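Local coordinates for protein cellulase (Xanthomonas axonopodis pv. citri, PDB 5HOS) that probably cleaves internal beta-1,4-glucosidic bonds of cellulose and related glucans, as an endo-beta-1,4-glucanase of glycosyl hydrolase family 5, at residues G85-P90 with W139-I144; I75-L80 with V112-Y117; F154-E159 with A174-I179. One frame throughout, in Å; residues are numbered along the deposited sequence. Where two conformers were deposited one is given.

Contact 1: G85-P90 with W139-I144; sequences GGELDP and WRRLAI
R141 NH1 is gripped by E87 of the loop 85-90 and by water 1. E87 OE2 forms a salt bridge with R141 NH1 at 3.0 Å. Water 1 accepts from R141 NH1 at 3.2 Å and also from L88 N, so it ties the loop backbone to the guanidinium. The carboxylate of E87 and the guanidinium are turned 66° apart, so they do not lie flat together as a two-pronged pair. E87 reaches R141 through a bend at chi2 (-80°), which brings the carboxylate back toward the helix. The second amino group, R141 NH2, gives a hydrogen bond to G85 O at 3.0 Å. This bond is far from straight, 136° at the hydrogen, and the donor stands above the carbonyl plane. The backbone at G86 and E87 lies over one face of the guanidinium; G86 O is there too, but receives its hydrogen bond from Q81 NE2. R141 NE faces D137 OD2, a salt bridge within its own helix, so two carboxylates and the loop backbone together fix the guanidinium. The R141 chain is extended from CG to NE. Along it lies L88, pointing the opposite way, with L88 CG 3.8 Å from R141 CB. L88 CD1 reaches on to the backbone of L142, at 4.3 Å from L142 N. This is a surface contact on the outside of the barrel. It fastens the loop between helices 77-80 and 90-105 to helix 132-145. D89 then caps the start of helix 90-105 through Q92 N.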
loop_
_atom_site.group_PDB
_atom_site.type_symbol
_atom_site.label_atom_id
_atom_site.label_comp_id
_atom_site.label_asym_id
_atom_site.label_seq_id
_atom_site.Cartn_x
_atom_site.Cartn_y
_atom_site.Cartn_z
ATOM N N GLY A 85 -4.769 -22.628 0.130
ATOM C CA GLY A 85 -3.647 -23.549 0.161
ATOM C C GLY A 85 -3.212 -24.079 -1.201
ATOM O O GLY A 85 -2.308 -24.921 -1.275
ATOM N N GLY A 86 -3.836 -23.584 -2.272
ATOM C CA GLY A 86 -3.591 -24.079 -3.612
ATOM C C GLY A 86 -2.464 -23.351 -4.319
ATOM O O GLY A 86 -1.895 -22.374 -3.811
ATOM N N GLU A 87 -2.170 -23.840 -5.521
ATOM C CA GLU A 87 -1.150 -23.259 -6.377
ATOM C C GLU A 87 -1.594 -21.867 -6.785
ATOM O O GLU A 87 -2.787 -21.627 -6.992
ATOM C CB GLU A 87 -0.977 -24.079 -7.666
ATOM C CG GLU A 87 -0.654 -25.556 -7.479
ATOM C CD GLU A 87 0.801 -25.834 -7.171
ATOM O OE1 GLU A 87 1.192 -27.016 -7.276
ATOM O OE2 GLU A 87 1.555 -24.899 -6.831
ATOM N N LEU A 88 -0.635 -20.960 -6.935
ATOM C CA LEU A 88 -0.941 -19.643 -7.476
ATOM C C LEU A 88 -1.384 -19.798 -8.927
ATOM O O LEU A 88 -0.846 -20.619 -9.661
ATOM C CB LEU A 88 0.258 -18.704 -7.386
ATOM C CG LEU A 88 0.867 -18.501 -6.000
ATOM C CD1 LEU A 88 1.976 -17.465 -6.069
ATOM C CD2 LEU A 88 -0.187 -18.084 -4.996
ATOM N N ASP A 89 -2.390 -19.034 -9.320
ATOM C CA ASP A 89 -2.903 -19.071 -10.677
ATOM C C ASP A 89 -1.783 -18.696 -11.663
ATOM O O ASP A 89 -1.230 -17.596 -11.557
ATOM C CB ASP A 89 -4.061 -18.084 -10.816
ATOM C CG ASP A 89 -4.628 -18.059 -12.206
ATOM O OD1 ASP A 89 -5.346 -18.994 -12.558
ATOM O OD2 ASP A 89 -4.325 -17.126 -12.964
ATOM N N PRO A 90 -1.431 -19.604 -12.604
ATOM C CA PRO A 90 -0.326 -19.297 -13.533
ATOM C C PRO A 90 -0.431 -17.951 -14.271
ATOM O O PRO A 90 0.549 -17.202 -14.311
ATOM C CB PRO A 90 -0.361 -20.473 -14.516
ATOM C CG PRO A 90 -0.883 -21.604 -13.697
ATOM C CD PRO A 90 -1.915 -20.988 -12.785
ATOM N N TRP A 139 1.509 -16.149 1.359
ATOM C CA TRP A 139 2.779 -15.423 1.483
ATOM C C TRP A 139 4.014 -16.305 1.331
ATOM O O TRP A 139 5.033 -15.821 0.852
ATOM C CB TRP A 139 2.826 -14.532 2.735
ATOM C CG TRP A 139 2.191 -13.210 2.420
ATOM C CD1 TRP A 139 1.036 -12.705 2.931
ATOM C CD2 TRP A 139 2.639 -12.277 1.431
ATOM N NE1 TRP A 139 0.750 -11.501 2.346
ATOM C CE2 TRP A 139 1.714 -11.214 1.413
ATOM C CE3 TRP A 139 3.736 -12.235 0.560
ATOM C CZ2 TRP A 139 1.866 -10.098 0.574
ATOM C CZ3 TRP A 139 3.887 -11.128 -0.285
ATOM C CH2 TRP A 139 2.951 -10.077 -0.273
ATOM N N ARG A 140 3.920 -17.579 1.715
ATOM C CA ARG A 140 4.989 -18.538 1.419
ATOM C C ARG A 140 5.221 -18.618 -0.090
ATOM O O ARG A 140 6.355 -18.496 -0.561
ATOM C CB ARG A 140 4.652 -19.934 1.960
ATOM C CG ARG A 140 5.790 -20.944 1.835
ATOM C CD ARG A 140 5.398 -22.327 2.336
ATOM N NE ARG A 140 4.201 -22.833 1.663
ATOM C CZ ARG A 140 4.156 -23.374 0.442
ATOM N NH1 ARG A 140 5.252 -23.511 -0.306
ATOM N NH2 ARG A 140 2.991 -23.786 -0.041
ATOM N N ARG A 141 4.134 -18.803 -0.834
ATOM C CA ARG A 141 4.194 -18.941 -2.292
ATOM C C ARG A 141 4.644 -17.663 -2.990
ATOM O O ARG A 141 5.421 -17.727 -3.925
ATOM C CB ARG A 141 2.846 -19.409 -2.843
ATOM C CG ARG A 141 2.476 -20.818 -2.393
ATOM C CD ARG A 141 1.096 -21.200 -2.889
ATOM N NE ARG A 141 0.640 -22.514 -2.416
ATOM C CZ ARG A 141 0.955 -23.691 -2.961
ATOM N NH1 ARG A 141 1.763 -23.787 -4.015
ATOM N NH2 ARG A 141 0.449 -24.800 -2.432
ATOM N N LEU A 142 4.158 -16.506 -2.536
ATOM C CA LEU A 142 4.607 -15.230 -3.115
ATOM C C LEU A 142 6.067 -14.980 -2.796
ATOM O O LEU A 142 6.807 -14.506 -3.655
ATOM C CB LEU A 142 3.778 -14.045 -2.632
ATOM C CG LEU A 142 2.553 -13.681 -3.467
ATOM C CD1 LEU A 142 1.742 -12.636 -2.718
ATOM C CD2 LEU A 142 2.944 -13.157 -4.842
ATOM N N ALA A 143 6.469 -15.285 -1.560
ATOM C CA ALA A 143 7.856 -15.095 -1.156
ATOM C C ALA A 143 8.789 -15.943 -2.013
ATOM O O ALA A 143 9.843 -15.459 -2.429
ATOM C CB ALA A 143 8.051 -15.412 0.312
ATOM N N ILE A 144 8.396 -17.190 -2.284
ATOM C CA ILE A 144 9.190 -18.077 -3.138
ATOM C C ILE A 144 9.267 -17.522 -4.565
ATOM O O ILE A 144 10.345 -17.477 -5.144
ATOM C CB ILE A 144 8.662 -19.540 -3.112
ATOM C CG1 ILE A 144 8.930 -20.158 -1.729
ATOM C CG2 ILE A 144 9.324 -20.389 -4.198
ATOM C CD1 ILE A 144 8.113 -21.396 -1.410
HETATM O O HOH W 1 2.316 -21.783 -6.455
#

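Contact 2: I75-L80 with V112-Y117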
loop_
_atom_site.group_PDB
_atom_site.type_symbol
_atom_site.label_atom_id
_atom_site.label_comp_id
_atom_site.label_asym_id
_atom_site.label_seq_id
_atom_site.Cartn_x
_atom_site.Cartn_y
_atom_site.Cartn_z
ATOM N N ILE A 75 -3.550 -6.153 -6.024
ATOM C CA ILE A 75 -4.022 -7.386 -6.649
ATOM C C ILE A 75 -5.033 -8.032 -5.721
ATOM O O ILE A 75 -5.028 -7.759 -4.518
ATOM C CB ILE A 75 -2.873 -8.360 -6.988
ATOM C CG1 ILE A 75 -2.146 -8.885 -5.737
ATOM C CG2 ILE A 75 -1.877 -7.678 -7.908
ATOM C CD1 ILE A 75 -2.677 -10.182 -5.176
ATOM N N LEU A 76 -5.914 -8.858 -6.287
ATOM C CA LEU A 76 -6.913 -9.582 -5.504
ATOM C C LEU A 76 -6.416 -10.957 -5.150
ATOM O O LEU A 76 -6.085 -11.737 -6.044
ATOM C CB LEU A 76 -8.218 -9.764 -6.281
ATOM C CG LEU A 76 -9.372 -8.790 -6.134
ATOM C CD1 LEU A 76 -10.617 -9.465 -6.692
ATOM C CD2 LEU A 76 -9.610 -8.344 -4.703
ATOM N N TRP A 77 -6.410 -11.273 -3.857
ATOM C CA TRP A 77 -6.001 -12.595 -3.363
ATOM C C TRP A 77 -6.665 -13.719 -4.177
ATOM O O TRP A 77 -5.998 -14.639 -4.635
ATOM C CB TRP A 77 -6.370 -12.731 -1.877
ATOM C CG TRP A 77 -5.832 -13.943 -1.148
ATOM C CD1 TRP A 77 -5.226 -15.051 -1.680
ATOM C CD2 TRP A 77 -5.911 -14.178 0.257
ATOM N NE1 TRP A 77 -4.913 -15.944 -0.694
ATOM C CE2 TRP A 77 -5.328 -15.438 0.508
ATOM C CE3 TRP A 77 -6.425 -13.443 1.335
ATOM C CZ2 TRP A 77 -5.225 -15.979 1.799
ATOM C CZ3 TRP A 77 -6.325 -13.990 2.630
ATOM C CH2 TRP A 77 -5.738 -15.239 2.842
ATOM N N GLU A 78 -7.974 -13.613 -4.376
ATOM C CA GLU A 78 -8.741 -14.684 -5.003
ATOM C C GLU A 78 -8.411 -14.885 -6.479
ATOM O O GLU A 78 -8.583 -15.995 -7.005
ATOM C CB GLU A 78 -10.242 -14.439 -4.838
ATOM C CG GLU A 78 -10.688 -14.451 -3.380
ATOM C CD GLU A 78 -10.636 -13.098 -2.687
ATOM O OE1 GLU A 78 -10.088 -12.114 -3.242
ATOM O OE2 GLU A 78 -11.149 -13.023 -1.551
ATOM N N ARG A 79 -7.954 -13.830 -7.146
ATOM C CA ARG A 79 -7.474 -13.943 -8.526
ATOM C C ARG A 79 -6.097 -14.602 -8.585
ATOM O O ARG A 79 -5.825 -15.392 -9.478
ATOM C CB ARG A 79 -7.441 -12.576 -9.196
ATOM C CG ARG A 79 -8.828 -11.973 -9.344
ATOM C CD ARG A 79 -8.842 -10.738 -10.219
ATOM N NE ARG A 79 -10.236 -10.354 -10.488
ATOM C CZ ARG A 79 -10.770 -9.141 -10.363
ATOM N NH1 ARG A 79 -10.051 -8.072 -10.017
ATOM N NH2 ARG A 79 -12.070 -8.987 -10.636
ATOM N N LEU A 80 -5.231 -14.270 -7.638
ATOM C CA LEU A 80 -3.899 -14.867 -7.579
ATOM C C LEU A 80 -3.886 -16.298 -7.023
ATOM O O LEU A 80 -3.079 -17.112 -7.468
ATOM C CB LEU A 80 -2.952 -13.978 -6.784
ATOM C CG LEU A 80 -1.497 -14.461 -6.682
ATOM C CD1 LEU A 80 -0.845 -14.612 -8.049
ATOM C CD2 LEU A 80 -0.709 -13.504 -5.818
ATOM N N VAL A 112 3.795 -5.393 -4.108
ATOM C CA VAL A 112 2.681 -6.292 -4.374
ATOM C C VAL A 112 1.740 -6.162 -3.184
ATOM O O VAL A 112 2.077 -6.586 -2.083
ATOM C CB VAL A 112 3.131 -7.753 -4.556
ATOM C CG1 VAL A 112 1.920 -8.656 -4.784
ATOM C CG2 VAL A 112 4.110 -7.865 -5.715
ATOM N N ASP A 113 0.569 -5.570 -3.420
ATOM C CA ASP A 113 -0.413 -5.262 -2.365
ATOM C C ASP A 113 -1.562 -6.245 -2.491
ATOM O O ASP A 113 -2.367 -6.147 -3.418
ATOM C CB ASP A 113 -0.880 -3.789 -2.499
ATOM C CG ASP A 113 -2.315 -3.532 -1.996
ATOM O OD1 ASP A 113 -2.779 -4.176 -1.030
ATOM O OD2 ASP A 113 -2.980 -2.651 -2.592
ATOM N N VAL A 114 -1.644 -7.176 -1.547
ATOM C CA VAL A 114 -2.766 -8.110 -1.483
ATOM C C VAL A 114 -3.927 -7.277 -0.929
ATOM O O VAL A 114 -3.979 -6.990 0.268
ATOM C CB VAL A 114 -2.449 -9.326 -0.592
ATOM C CG1 VAL A 114 -3.648 -10.263 -0.503
ATOM C CG2 VAL A 114 -1.229 -10.067 -1.133
ATOM N N HIS A 115 -4.836 -6.888 -1.826
ATOM C CA HIS A 115 -5.772 -5.796 -1.579
ATOM C C HIS A 115 -7.101 -6.327 -1.076
ATOM O O HIS A 115 -8.134 -6.164 -1.720
ATOM C CB HIS A 115 -5.938 -4.948 -2.848
ATOM C CG HIS A 115 -6.465 -3.565 -2.601
ATOM N ND1 HIS A 115 -5.644 -2.492 -2.335
ATOM C CD2 HIS A 115 -7.726 -3.073 -2.621
ATOM C CE1 HIS A 115 -6.374 -1.402 -2.190
ATOM N NE2 HIS A 115 -7.641 -1.728 -2.356
ATOM N N ASN A 116 -7.064 -6.935 0.109
ATOM C CA ASN A 116 -8.141 -7.825 0.557
ATOM C C ASN A 116 -8.834 -7.567 1.899
ATOM O O ASN A 116 -9.720 -8.325 2.271
ATOM C CB ASN A 116 -7.647 -9.267 0.478
ATOM C CG ASN A 116 -7.979 -9.887 -0.847
ATOM O OD1 ASN A 116 -7.361 -9.552 -1.859
ATOM N ND2 ASN A 116 -9.006 -10.742 -0.871
ATOM N N TYR A 117 -8.455 -6.510 2.613
ATOM C CA TYR A 117 -9.145 -6.133 3.852
ATOM C C TYR A 117 -9.195 -7.286 4.873
ATOM O O TYR A 117 -10.136 -7.396 5.650
ATOM C CB TYR A 117 -10.546 -5.577 3.528
ATOM C CG TYR A 117 -10.517 -4.483 2.492
ATOM C CD1 TYR A 117 -10.287 -3.164 2.857
ATOM C CD2 TYR A 117 -10.669 -4.772 1.132
ATOM C CE1 TYR A 117 -10.230 -2.154 1.906
ATOM C CE2 TYR A 117 -10.610 -3.772 0.173
ATOM C CZ TYR A 117 -10.401 -2.462 0.568
ATOM O OH TYR A 117 -10.343 -1.461 -0.373
#
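This contact belongs to the eight-stranded parallel barrel of the family 5 fold, at the C-terminal ends of neighbouring strands 70-75 and 109-114. I75 and V114 form the last step of a parallel ladder. I75 N donates to D113 O at 2.9 Å, and H115 N donates to I75 O at 2.8 Å; both bonds are nearly straight. H115 is the centre of an inverse gamma turn, and beyond it the chain turns N116 toward the start of helix 77-80. The amide of N116 then works at both ends. Its OD1 accepts from W77 N at 2.8 Å, with the donor tilted 33° from the carbonyl plane. Its ND2 donates to E78 OE1 at 2.9 Å; the acceptor lies in the amide plane, and the carboxylate is met on its syn side. A bend at chi2 of E78 (90°) turns the carboxylate to this amide. N116 ND2 also donates to K119 O. Apolar contacts run alongside: I75 CG1 meets V112 CG1 at 4.2 Å, and W77 CB packs on V114 CG1 at 3.9 Å. Past the strand end, H115 ND1 donates in its ring plane to the syn lone pair of D113 OD2 at 2.7 Å. The chemistry implies a buried polar junction that is probably well fixed. Each oxygen of the E78 carboxylate has a donor, N116 ND2 for OE1 and Y121 N for OE2, and the N116 amide, used on its oxygen and its nitrogen, has its rotation fixed.

Contact 3: F154-E159 with A174-I179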
loop_
_atom_site.group_PDB
_atom_site.type_symbol
_atom_site.label_atom_id
_atom_site.label_comp_id
_atom_site.label_asym_id
_atom_site.label_seq_id
_atom_site.Cartn_x
_atom_site.Cartn_y
_atom_site.Cartn_z
ATOM N N PHE A 154 6.852 -6.610 -0.348
ATOM C CA PHE A 154 5.703 -7.412 0.051
ATOM C C PHE A 154 4.726 -6.607 0.906
ATOM O O PHE A 154 4.989 -6.341 2.068
ATOM C CB PHE A 154 6.182 -8.666 0.797
ATOM C CG PHE A 154 7.045 -9.608 -0.028
ATOM C CD1 PHE A 154 7.010 -9.623 -1.417
ATOM C CD2 PHE A 154 7.871 -10.524 0.615
ATOM C CE1 PHE A 154 7.776 -10.519 -2.146
ATOM C CE2 PHE A 154 8.649 -11.414 -0.106
ATOM C CZ PHE A 154 8.610 -11.408 -1.485
ATOM N N GLY A 155 3.603 -6.210 0.310
ATOM C CA GLY A 155 2.515 -5.524 1.026
ATOM C C GLY A 155 1.544 -6.548 1.583
ATOM O O GLY A 155 0.608 -6.954 0.897
ATOM N N LEU A 156 1.758 -6.956 2.832
ATOM C CA LEU A 156 1.030 -8.095 3.432
ATOM C C LEU A 156 -0.484 -8.080 3.220
ATOM O O LEU A 156 -1.066 -9.093 2.841
ATOM C CB LEU A 156 1.304 -8.192 4.928
ATOM C CG LEU A 156 2.722 -8.526 5.393
ATOM C CD1 LEU A 156 2.696 -8.613 6.913
ATOM C CD2 LEU A 156 3.215 -9.821 4.774
ATOM N N MET A 157 -1.115 -6.946 3.481
ATOM C CA MET A 157 -2.575 -6.868 3.391
ATOM C C MET A 157 -3.059 -5.439 3.361
ATOM O O MET A 157 -2.675 -4.654 4.205
ATOM C CB MET A 157 -3.215 -7.555 4.611
ATOM C CG MET A 157 -4.749 -7.603 4.598
ATOM S SD MET A 157 -5.404 -8.401 3.124
ATOM C CE MET A 157 -4.615 -10.003 3.194
ATOM N N ASN A 158 -3.968 -5.122 2.448
ATOM C CA ASN A 158 -4.579 -3.805 2.467
ATOM C C ASN A 158 -5.661 -3.698 3.545
ATOM O O ASN A 158 -6.608 -4.478 3.534
ATOM C CB ASN A 158 -5.240 -3.490 1.136
ATOM C CG ASN A 158 -5.691 -2.058 1.055
ATOM O OD1 ASN A 158 -4.876 -1.151 1.128
ATOM N ND2 ASN A 158 -6.997 -1.841 0.894
ATOM N N GLU A 159 -5.515 -2.720 4.434
ATOM C CA GLU A 159 -6.567 -2.288 5.366
ATOM C C GLU A 159 -7.387 -3.399 6.048
ATOM O O GLU A 159 -8.602 -3.487 5.844
ATOM C CB GLU A 159 -7.501 -1.290 4.655
ATOM C CG GLU A 159 -6.768 -0.034 4.187
ATOM C CD GLU A 159 -7.675 1.102 3.736
ATOM O OE1 GLU A 159 -8.909 0.950 3.767
ATOM O OE2 GLU A 159 -7.138 2.169 3.343
ATOM N N ALA A 174 2.651 -14.161 11.933
ATOM C CA ALA A 174 2.759 -15.498 11.364
ATOM C C ALA A 174 3.184 -15.437 9.894
ATOM O O ALA A 174 4.035 -16.212 9.468
ATOM C CB ALA A 174 1.449 -16.245 11.515
ATOM N N SER A 175 2.609 -14.507 9.127
ATOM C CA SER A 175 2.975 -14.375 7.717
ATOM C C SER A 175 4.409 -13.842 7.548
ATOM O O SER A 175 5.128 -14.291 6.656
ATOM C CB SER A 175 1.960 -13.511 6.952
ATOM O OG SER A 175 2.010 -12.164 7.385
ATOM N N ILE A 176 4.830 -12.916 8.411
ATOM C CA ILE A 176 6.223 -12.420 8.403
ATOM C C ILE A 176 7.190 -13.581 8.644
ATOM O O ILE A 176 8.159 -13.766 7.898
ATOM C CB ILE A 176 6.449 -11.312 9.459
ATOM C CG1 ILE A 176 5.701 -10.030 9.069
ATOM C CG2 ILE A 176 7.931 -11.009 9.673
ATOM C CD1 ILE A 176 5.459 -9.089 10.230
ATOM N N ASP A 177 6.913 -14.370 9.674
ATOM C CA ASP A 177 7.764 -15.531 9.991
ATOM C C ASP A 177 7.824 -16.529 8.824
ATOM O O ASP A 177 8.899 -17.057 8.494
ATOM C CB ASP A 177 7.295 -16.228 11.278
ATOM C CG ASP A 177 7.541 -15.393 12.536
ATOM O OD1 ASP A 177 8.232 -14.348 12.482
ATOM O OD2 ASP A 177 7.042 -15.794 13.606
ATOM N N THR A 178 6.674 -16.768 8.196
ATOM C CA THR A 178 6.581 -17.658 7.039
ATOM C C THR A 178 7.430 -17.161 5.873
ATOM O O THR A 178 8.165 -17.930 5.261
ATOM C CB THR A 178 5.115 -17.799 6.594
ATOM O OG1 THR A 178 4.349 -18.342 7.679
ATOM C CG2 THR A 178 4.991 -18.697 5.378
ATOM N N ILE A 179 7.326 -15.867 5.584
ATOM C CA ILE A 179 8.121 -15.253 4.539
ATOM C C ILE A 179 9.609 -15.458 4.810
ATOM O O ILE A 179 10.342 -15.876 3.914
ATOM C CB ILE A 179 7.782 -13.759 4.360
ATOM C CG1 ILE A 179 6.390 -13.638 3.728
ATOM C CG2 ILE A 179 8.803 -13.059 3.467
ATOM C CD1 ILE A 179 5.768 -12.268 3.855
#
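The F154 ring meets helix 165-181 at its edge. I179 CG2 lies near the ring plane, equally close to F154 CD2 and CE2, at 3.9 Å from each. The indole of W139 meets the same phenyl ring with the planes about 45° apart, neither stacked flat nor T-shaped. I179 splits its branches: CG2, anti to the backbone N, goes to F154, and CD1 on the other branch lies 3.7 Å from L156 CD2. The two leucine methyls part company here. L156 CD1 faces I176 CG1 at 4.0 Å. S175 OG rests against both leucine methyls, 3.6 Å from L156 CD1, while it is hydrogen-bonded to A172 O within the helix. S175 OG takes the chi1 near +68°, between the backbone N and the carbonyl carbon, and this leaves it beside L156. The contact is buried and mostly apolar. It joins the end of strand 152-155 to helix 165-181, within the beta-alpha-beta unit that continues into strand 188-191. I188 and V190 of that strand also touch L156, and W139 of helix 132-145 packs here too, against F154.

The three contacts adjoin one another, from the outer helix layer into the barrel, with centres 12 to 13 Å apart. Contacts 1 and 2 meet where D89 N lies 2.8 Å from L80 O, a probable hydrogen bond. W139, on the helix segment of contact 1, reaches both others: CZ2 packs on V114 CG2, and NE1 hydrogen-bonds L156 O at 3.1 Å. Strands 109-114 and 152-155 are neighbours, so contacts 2 and 3 share backbone bonds, such as V112 O to G155 N at 2.9 Å. H115 and N158 lie side by side at the strand ends. E159, next in an N-E-P motif, and E271 are probably acid/base and nucleophile, as in other family 5 enzymes.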